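Local coordinates for DUF3829 family protein (Bacteroides vulgatus, PDB 4YJW) that is of unknown function but folds into an elongated all-helical bundle and is probably exported as a lipoprotein, at residues K20-S25 / D146-I151; E87-L92 / Q142-I147; N16-Y21 / G74-E79. One frame throughout, in Å; residues are numbered along the deposited sequence. Where two conformers were deposited one is given.

In the fold
The three contacts tie together the long helices of an elongated all-helical bundle. Contact 1 joins helix 10-32 to helix 121-159, contact 2 joins helix 79-111 to helix 121-159, and contact 3 sets helix 10-32 against the loop leading from helix 64-71 into helix 79-111. Contacts 1 and 3 share Lys20 and Tyr21, with centres about 9 Å apart; contacts 1 and 2 share Asp146 and Ile147, with centres about 10 Å apart. Along the chain both partners of contact 3 precede those of contact 2, while contact 1 spans from the first helix to the last. Together they bring helices 10-32 and 121-159 against helix 79-111, with Tyr21 and Tyr89 meeting where the contacts join.

Contact 1 of 3, residues K20-S25 / D146-I151; sequences KYYDTS and DILTPI
Leu148 reaches out of helix 121-159 with its two methyl groups lodged among Tyr21, Tyr22 and Ser25 of helix 10-32. Its CD2 lies 3.7 Å from Tyr21 CD1; the two side chains cross at about a right angle, and the methyl meets the ring obliquely, from neither face nor edge. The other methyl, CD1, comes to the edge of the Tyr22 ring, near its plane, 4.1 Å from Tyr22 CD1. It also approaches the hydroxyl of Ser25, with Leu148 CD1 3.6 Å from Ser25 OG. Leu148 holds CG anti to its carbonyl carbon (chi1 -69°), which directs the forked end across the gap between the helices.

The serine oxygen is buried beside this methyl, yet its polar needs are met. Ser25 OG donates to Tyr21 O at 2.9 Å, from above the carbonyl plane and from the face opposite to that used by Ser25 N, so one carbonyl takes two bonds from the same residue. The hydroxyl also pairs with Tyr89 OH of helix 79-111. Farther out, Thr149 CG2 stands 4.1 Å from Tyr22 OH, a looser van der Waals touch of a methyl on the phenol oxygen, while Thr149 OG1 is bonded to Phe145 O in its own helix.

The two segments run roughly antiparallel, their axes 10.6 Å apart at closest approach and their directions 141° apart, an arrangement belonging to helical bundle packing. Helix 121-159 kinks at Pro150, whose nitrogen makes no bond to the preceding turn. Around this pair, helix 79-111 supplies Leu85 and Tyr89 against Tyr21, and helix 64-71 brings Phe69 to the same ring and receives the tyrosine hydroxyl on Val70 O, so four helices converge here.

Contact 2 of 3, residues E87-L92 / Q142-I147; sequences ENYGRL and QVIFDI
Asn88 ND2, hydrogen-bonded to Asn84 O one turn back in its own helix, lies 3.4 Å from Val143 CG1 across the contact. With CG anti to the carbonyl carbon (chi1 -80°), the asparagine lays its amide against this valine, while Asn88 CB rests 3.8 Å from Ile144 CG1. Ile144 then reaches on to the neighbouring Tyr89. Its CD1 sits squarely over one face of the ring, 3.6 Å from the centroid and only 4° off the normal, a CH-pi contact. The two branches of the isoleucine lie on the same side of the ring, CD1 over its centre and Ile144 CG2 out by the hydroxyl, 3.9 Å from Tyr89 OH. Helices 79-111 and 121-159 run antiparallel here at 159°, their segment axes 10.0 Å apart, as neighbours in an antiparallel helical bundle. The phenol hydroxyl itself is engaged by Ser25 of helix 10-32. Leu92 CD2 touches Ile144 CD1 from a second direction, beside the ring, at 4.2 Å, and Leu92 also packs on Leu29 of helix 10-32.

Contact 3 of 3, residues N16-Y21 / G74-E79; sequences NEVMKY and GNYFSE
The Tyr76 ring lies between Glu17 and Gly74: Glu17 CB stands over the centre of one face, 3.7 Å from the centroid in a CH-pi contact, while the backbone carbon of Gly74 lies toward the rim of the opposite face. Phe77 turns its edge to the face of Tyr21 in a T-shaped pair, centroids 5.0 Å apart and planes at 76°. One face of Phe77 is met near its rim by Tyr76 CD1, and Tyr76 OH reaches Tyr21 CD2 at 3.9 Å, so each of the three rings touches the other two. Tyr76 CG falls between its own N and carbonyl carbon (chi1 37°), which folds the ring back over Gly74, where any side chain would strike it. Val18 CG2 fills the angle between the two loop rings, 3.8 Å from Tyr76 CD1 and 4.3 Å from Phe77 CE1. A type I turn runs from Gly74 to Phe77, and Ser78 then N-caps helix 79-111. Tyr21 OH bonds to Val70 O. With an alanine at Tyr21 the ring and hydroxyl are gone, and Phe77 would probably be freer to turn and Val70 O left without that mate. Glu17 OE2 meets Lys20 NZ at 2.8 Å in a salt bridge. Loop and helix are thus held by aromatic and aliphatic packing, with charge paired within the helix.

Contact 1 of 3, residues K20-S25 / D146-I151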
# COMPACT_ATOMS: atom_id res chain seq x y z
N LYS A 20 -9.83 -0.05 17.42
CA LYS A 20 -8.62 0.79 17.28
C LYS A 20 -7.88 0.39 16.01
O LYS A 20 -7.50 1.25 15.22
CB LYS A 20 -7.71 0.70 18.50
CG LYS A 20 -8.34 1.24 19.80
CD LYS A 20 -7.38 1.06 21.00
CE LYS A 20 -8.07 1.39 22.30
NZ LYS A 20 -7.23 1.02 23.49
N TYR A 21 -7.72 -0.93 15.81
CA TYR A 21 -7.04 -1.48 14.63
C TYR A 21 -7.78 -1.10 13.35
O TYR A 21 -7.16 -0.67 12.38
CB TYR A 21 -6.92 -3.01 14.76
CG TYR A 21 -5.99 -3.62 13.72
CD1 TYR A 21 -6.47 -3.94 12.44
CD2 TYR A 21 -4.67 -3.93 14.02
CE1 TYR A 21 -5.63 -4.50 11.48
CE2 TYR A 21 -3.83 -4.51 13.07
CZ TYR A 21 -4.32 -4.79 11.80
OH TYR A 21 -3.52 -5.36 10.83
N TYR A 22 -9.12 -1.19 13.37
CA TYR A 22 -9.93 -0.82 12.19
C TYR A 22 -9.82 0.69 11.91
O TYR A 22 -9.60 1.07 10.76
CB TYR A 22 -11.38 -1.21 12.40
CG TYR A 22 -12.29 -0.81 11.26
CD1 TYR A 22 -12.10 -1.31 9.98
CD2 TYR A 22 -13.40 0.01 11.49
CE1 TYR A 22 -12.96 -0.97 8.93
CE2 TYR A 22 -14.28 0.33 10.45
CZ TYR A 22 -14.04 -0.14 9.17
OH TYR A 22 -14.90 0.19 8.15
N ASP A 23 -10.00 1.52 12.93
CA ASP A 23 -9.90 2.98 12.76
C ASP A 23 -8.52 3.39 12.18
O ASP A 23 -8.47 4.20 11.26
CB ASP A 23 -10.16 3.71 14.10
CG ASP A 23 -11.61 3.61 14.58
OD1 ASP A 23 -12.51 3.42 13.72
OD2 ASP A 23 -11.83 3.73 15.80
N THR A 24 -7.42 2.78 12.69
CA THR A 24 -6.05 3.07 12.22
C THR A 24 -5.92 2.57 10.78
O THR A 24 -5.41 3.31 9.93
CB THR A 24 -5.02 2.43 13.18
OG1 THR A 24 -5.24 2.97 14.50
CG2 THR A 24 -3.59 2.71 12.76
N SER A 25 -6.45 1.36 10.49
CA SER A 25 -6.43 0.79 9.13
C SER A 25 -7.12 1.73 8.14
O SER A 25 -6.60 1.96 7.06
CB SER A 25 -7.10 -0.58 9.09
OG SER A 25 -6.24 -1.52 9.72
N ASP A 146 -11.69 -6.38 3.67
CA ASP A 146 -12.56 -7.57 3.63
C ASP A 146 -12.35 -8.50 4.81
O ASP A 146 -13.32 -9.11 5.28
CB ASP A 146 -12.41 -8.33 2.31
CG ASP A 146 -12.92 -7.55 1.12
OD1 ASP A 146 -13.51 -6.45 1.33
OD2 ASP A 146 -12.69 -7.99 -0.02
N ILE A 147 -11.11 -8.61 5.33
CA ILE A 147 -10.85 -9.41 6.53
C ILE A 147 -11.50 -8.73 7.75
O ILE A 147 -12.10 -9.38 8.60
CB ILE A 147 -9.31 -9.60 6.78
CG1 ILE A 147 -8.66 -10.50 5.71
CG2 ILE A 147 -9.02 -10.15 8.20
CD1 ILE A 147 -7.14 -10.28 5.57
N LEU A 148 -11.30 -7.42 7.85
CA LEU A 148 -11.72 -6.66 9.03
C LEU A 148 -13.23 -6.41 9.17
O LEU A 148 -13.73 -6.51 10.28
CB LEU A 148 -11.02 -5.30 9.04
CG LEU A 148 -9.49 -5.26 9.29
CD1 LEU A 148 -8.97 -3.83 9.20
CD2 LEU A 148 -9.13 -5.80 10.67
N THR A 149 -13.94 -6.02 8.10
CA THR A 149 -15.33 -5.59 8.31
C THR A 149 -16.22 -6.70 9.01
O THR A 149 -16.91 -6.30 9.93
CB THR A 149 -15.96 -5.00 7.04
OG1 THR A 149 -15.80 -5.88 5.96
CG2 THR A 149 -15.34 -3.64 6.68
N PRO A 150 -16.11 -8.04 8.78
CA PRO A 150 -16.94 -8.98 9.58
C PRO A 150 -16.51 -9.05 11.05
O PRO A 150 -17.37 -9.20 11.93
CB PRO A 150 -16.74 -10.33 8.88
CG PRO A 150 -16.26 -9.98 7.48
CD PRO A 150 -15.39 -8.77 7.71
N ILE A 151 -15.19 -8.93 11.33
CA ILE A 151 -14.63 -8.93 12.70
C ILE A 151 -15.10 -7.67 13.45
O ILE A 151 -15.43 -7.73 14.64
CB ILE A 151 -13.06 -9.01 12.68
CG1 ILE A 151 -12.55 -10.23 11.87
CG2 ILE A 151 -12.48 -9.03 14.12
CD1 ILE A 151 -11.01 -10.23 11.56

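Contact 2 of 3, residues E87-L92 / Q142-I147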
# COMPACT_ATOMS: atom_id res chain seq x y z
N GLU A 87 0.51 -10.55 6.69
CA GLU A 87 1.01 -10.83 5.34
C GLU A 87 0.61 -9.73 4.35
O GLU A 87 1.47 -9.21 3.63
CB GLU A 87 0.50 -12.19 4.85
CG GLU A 87 1.19 -12.71 3.60
CD GLU A 87 0.53 -13.90 2.94
OE1 GLU A 87 -0.15 -14.69 3.64
OE2 GLU A 87 0.70 -14.06 1.71
N ASN A 88 -0.67 -9.37 4.31
CA ASN A 88 -1.17 -8.36 3.36
C ASN A 88 -0.56 -6.97 3.62
O ASN A 88 -0.21 -6.28 2.66
CB ASN A 88 -2.69 -8.32 3.35
CG ASN A 88 -3.25 -9.43 2.51
OD1 ASN A 88 -3.28 -9.34 1.28
ND2 ASN A 88 -3.68 -10.53 3.14
N TYR A 89 -0.39 -6.58 4.90
CA TYR A 89 0.24 -5.29 5.21
C TYR A 89 1.73 -5.30 4.86
O TYR A 89 2.21 -4.33 4.29
CB TYR A 89 0.04 -4.93 6.70
CG TYR A 89 -1.15 -4.03 6.94
CD1 TYR A 89 -1.21 -2.75 6.39
CD2 TYR A 89 -2.19 -4.42 7.79
CE1 TYR A 89 -2.28 -1.90 6.65
CE2 TYR A 89 -3.27 -3.57 8.06
CZ TYR A 89 -3.30 -2.30 7.50
OH TYR A 89 -4.31 -1.43 7.78
N GLY A 90 2.42 -6.41 5.15
CA GLY A 90 3.84 -6.56 4.82
C GLY A 90 4.08 -6.40 3.32
O GLY A 90 4.95 -5.62 2.91
N ARG A 91 3.25 -7.07 2.51
CA ARG A 91 3.31 -7.00 1.06
C ARG A 91 2.93 -5.62 0.56
O ARG A 91 3.57 -5.11 -0.35
CB ARG A 91 2.40 -8.06 0.41
CG ARG A 91 2.90 -9.48 0.65
CD ARG A 91 1.95 -10.52 0.09
NE ARG A 91 2.38 -11.88 0.41
CZ ARG A 91 3.20 -12.61 -0.35
NH1 ARG A 91 3.67 -12.12 -1.49
NH2 ARG A 91 3.54 -13.83 0.03
N LEU A 92 1.92 -4.99 1.21
CA LEU A 92 1.49 -3.64 0.83
C LEU A 92 2.61 -2.61 1.09
O LEU A 92 2.88 -1.79 0.19
CB LEU A 92 0.19 -3.26 1.56
CG LEU A 92 -0.41 -1.89 1.21
CD1 LEU A 92 -0.81 -1.80 -0.26
CD2 LEU A 92 -1.64 -1.64 2.04
N GLN A 142 -8.00 -3.76 -0.42
CA GLN A 142 -9.34 -4.36 -0.39
C GLN A 142 -9.35 -5.64 0.46
O GLN A 142 -10.29 -5.84 1.24
CB GLN A 142 -9.87 -4.63 -1.81
CG GLN A 142 -11.37 -4.97 -1.85
CD GLN A 142 -12.23 -3.86 -1.28
OE1 GLN A 142 -12.33 -2.77 -1.84
NE2 GLN A 142 -12.88 -4.12 -0.14
N VAL A 143 -8.31 -6.51 0.32
CA VAL A 143 -8.21 -7.73 1.12
C VAL A 143 -8.24 -7.39 2.63
O VAL A 143 -8.96 -8.05 3.39
CB VAL A 143 -6.98 -8.59 0.76
CG1 VAL A 143 -6.72 -9.66 1.83
CG2 VAL A 143 -7.16 -9.25 -0.60
N ILE A 144 -7.47 -6.36 3.06
CA ILE A 144 -7.42 -5.95 4.49
C ILE A 144 -8.83 -5.52 4.97
O ILE A 144 -9.27 -6.00 6.02
CB ILE A 144 -6.35 -4.85 4.74
CG1 ILE A 144 -4.94 -5.46 4.54
CG2 ILE A 144 -6.50 -4.22 6.15
CD1 ILE A 144 -3.81 -4.46 4.24
N PHE A 145 -9.52 -4.65 4.21
CA PHE A 145 -10.89 -4.24 4.58
C PHE A 145 -11.84 -5.43 4.62
O PHE A 145 -12.66 -5.53 5.54
CB PHE A 145 -11.43 -3.17 3.62
CG PHE A 145 -10.80 -1.80 3.80
CD1 PHE A 145 -10.67 -1.24 5.07
CD2 PHE A 145 -10.39 -1.06 2.70
CE1 PHE A 145 -10.06 0.00 5.24
CE2 PHE A 145 -9.81 0.20 2.86
CZ PHE A 145 -9.64 0.72 4.13
N ASP A 146 -11.69 -6.38 3.67
CA ASP A 146 -12.56 -7.57 3.63
C ASP A 146 -12.35 -8.50 4.81
O ASP A 146 -13.32 -9.11 5.28
CB ASP A 146 -12.41 -8.33 2.31
CG ASP A 146 -12.92 -7.55 1.12
OD1 ASP A 146 -13.51 -6.45 1.33
OD2 ASP A 146 -12.69 -7.99 -0.02
N ILE A 147 -11.11 -8.61 5.33
CA ILE A 147 -10.85 -9.41 6.53
C ILE A 147 -11.50 -8.73 7.75
O ILE A 147 -12.10 -9.38 8.60
CB ILE A 147 -9.31 -9.60 6.78
CG1 ILE A 147 -8.66 -10.50 5.71
CG2 ILE A 147 -9.02 -10.15 8.20
CD1 ILE A 147 -7.14 -10.28 5.57

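Contact 3 of 3, residues N16-Y21 / G74-E79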
# COMPACT_ATOMS: atom_id res chain seq x y z
N ASN A 16 -12.49 -3.57 21.87
CA ASN A 16 -12.02 -2.19 21.81
C ASN A 16 -10.74 -2.09 20.99
O ASN A 16 -10.55 -1.10 20.28
CB ASN A 16 -11.80 -1.61 23.20
CG ASN A 16 -13.08 -1.22 23.89
OD1 ASN A 16 -14.01 -0.67 23.27
ND2 ASN A 16 -13.14 -1.46 25.20
N GLU A 17 -9.87 -3.12 21.08
CA GLU A 17 -8.62 -3.15 20.32
C GLU A 17 -8.93 -3.38 18.85
O GLU A 17 -8.28 -2.79 18.00
CB GLU A 17 -7.63 -4.21 20.84
CG GLU A 17 -7.11 -3.93 22.26
CD GLU A 17 -6.47 -2.57 22.44
OE1 GLU A 17 -5.54 -2.23 21.66
OE2 GLU A 17 -6.94 -1.81 23.32
N VAL A 18 -9.93 -4.22 18.53
CA VAL A 18 -10.33 -4.43 17.13
C VAL A 18 -10.77 -3.07 16.53
O VAL A 18 -10.34 -2.73 15.43
CB VAL A 18 -11.45 -5.50 17.00
CG1 VAL A 18 -12.02 -5.54 15.58
CG2 VAL A 18 -10.92 -6.88 17.40
N MSE A 19 -11.57 -2.28 17.28
CA MSE A 19 -12.03 -0.96 16.80
C MSE A 19 -10.84 -0.01 16.55
O MSE A 19 -10.84 0.72 15.55
CB MSE A 19 -13.03 -0.32 17.79
CG MSE A 19 -14.33 -1.11 17.96
SE MSE A 19 -15.14 -1.69 16.27
CE MSE A 19 -15.40 0.03 15.40
N LYS A 20 -9.83 -0.05 17.42
CA LYS A 20 -8.62 0.79 17.28
C LYS A 20 -7.88 0.39 16.01
O LYS A 20 -7.50 1.25 15.22
CB LYS A 20 -7.71 0.70 18.50
CG LYS A 20 -8.34 1.24 19.80
CD LYS A 20 -7.38 1.06 21.00
CE LYS A 20 -8.07 1.39 22.30
NZ LYS A 20 -7.23 1.02 23.49
N TYR A 21 -7.72 -0.93 15.81
CA TYR A 21 -7.04 -1.48 14.63
C TYR A 21 -7.78 -1.10 13.35
O TYR A 21 -7.16 -0.67 12.38
CB TYR A 21 -6.92 -3.01 14.76
CG TYR A 21 -5.99 -3.62 13.72
CD1 TYR A 21 -6.47 -3.94 12.44
CD2 TYR A 21 -4.67 -3.93 14.02
CE1 TYR A 21 -5.63 -4.50 11.48
CE2 TYR A 21 -3.83 -4.51 13.07
CZ TYR A 21 -4.32 -4.79 11.80
OH TYR A 21 -3.52 -5.36 10.83
N GLY A 74 -2.59 -8.01 17.01
CA GLY A 74 -2.56 -8.72 18.29
C GLY A 74 -3.25 -10.06 18.27
O GLY A 74 -3.87 -10.44 17.27
N ASN A 75 -3.14 -10.78 19.40
CA ASN A 75 -3.72 -12.12 19.57
C ASN A 75 -5.25 -12.05 19.81
O ASN A 75 -5.87 -13.10 20.00
CB ASN A 75 -3.00 -12.91 20.68
CG ASN A 75 -2.86 -12.22 22.02
OD1 ASN A 75 -3.62 -11.31 22.38
ND2 ASN A 75 -1.91 -12.67 22.82
N TYR A 76 -5.85 -10.84 19.75
CA TYR A 76 -7.31 -10.66 19.87
C TYR A 76 -7.94 -11.17 18.55
O TYR A 76 -9.06 -11.68 18.56
CB TYR A 76 -7.74 -9.21 20.20
CG TYR A 76 -6.92 -8.11 19.55
CD1 TYR A 76 -7.28 -7.60 18.31
CD2 TYR A 76 -5.84 -7.54 20.21
CE1 TYR A 76 -6.54 -6.57 17.72
CE2 TYR A 76 -5.07 -6.55 19.61
CZ TYR A 76 -5.43 -6.06 18.36
OH TYR A 76 -4.67 -5.09 17.76
N PHE A 77 -7.18 -11.11 17.44
CA PHE A 77 -7.59 -11.71 16.17
C PHE A 77 -7.25 -13.17 16.22
O PHE A 77 -6.26 -13.54 16.85
CB PHE A 77 -6.85 -11.07 14.98
CG PHE A 77 -7.19 -9.63 14.66
CD1 PHE A 77 -8.43 -9.29 14.14
CD2 PHE A 77 -6.25 -8.63 14.83
CE1 PHE A 77 -8.73 -7.96 13.81
CE2 PHE A 77 -6.54 -7.30 14.49
CZ PHE A 77 -7.79 -6.98 13.99
N SER A 78 -8.01 -14.01 15.50
CA SER A 78 -7.70 -15.43 15.38
C SER A 78 -6.33 -15.55 14.73
O SER A 78 -5.92 -14.63 14.01
CB SER A 78 -8.76 -16.13 14.53
OG SER A 78 -8.61 -15.77 13.16
N GLU A 79 -5.62 -16.67 14.95
CA GLU A 79 -4.30 -16.88 14.36
C GLU A 79 -4.37 -16.75 12.83
O GLU A 79 -3.47 -16.14 12.25
CB GLU A 79 -3.71 -18.25 14.79
CG GLU A 79 -2.31 -18.56 14.26
CD GLU A 79 -1.20 -17.54 14.44
OE1 GLU A 79 -1.32 -16.65 15.31
OE2 GLU A 79 -0.17 -17.67 13.73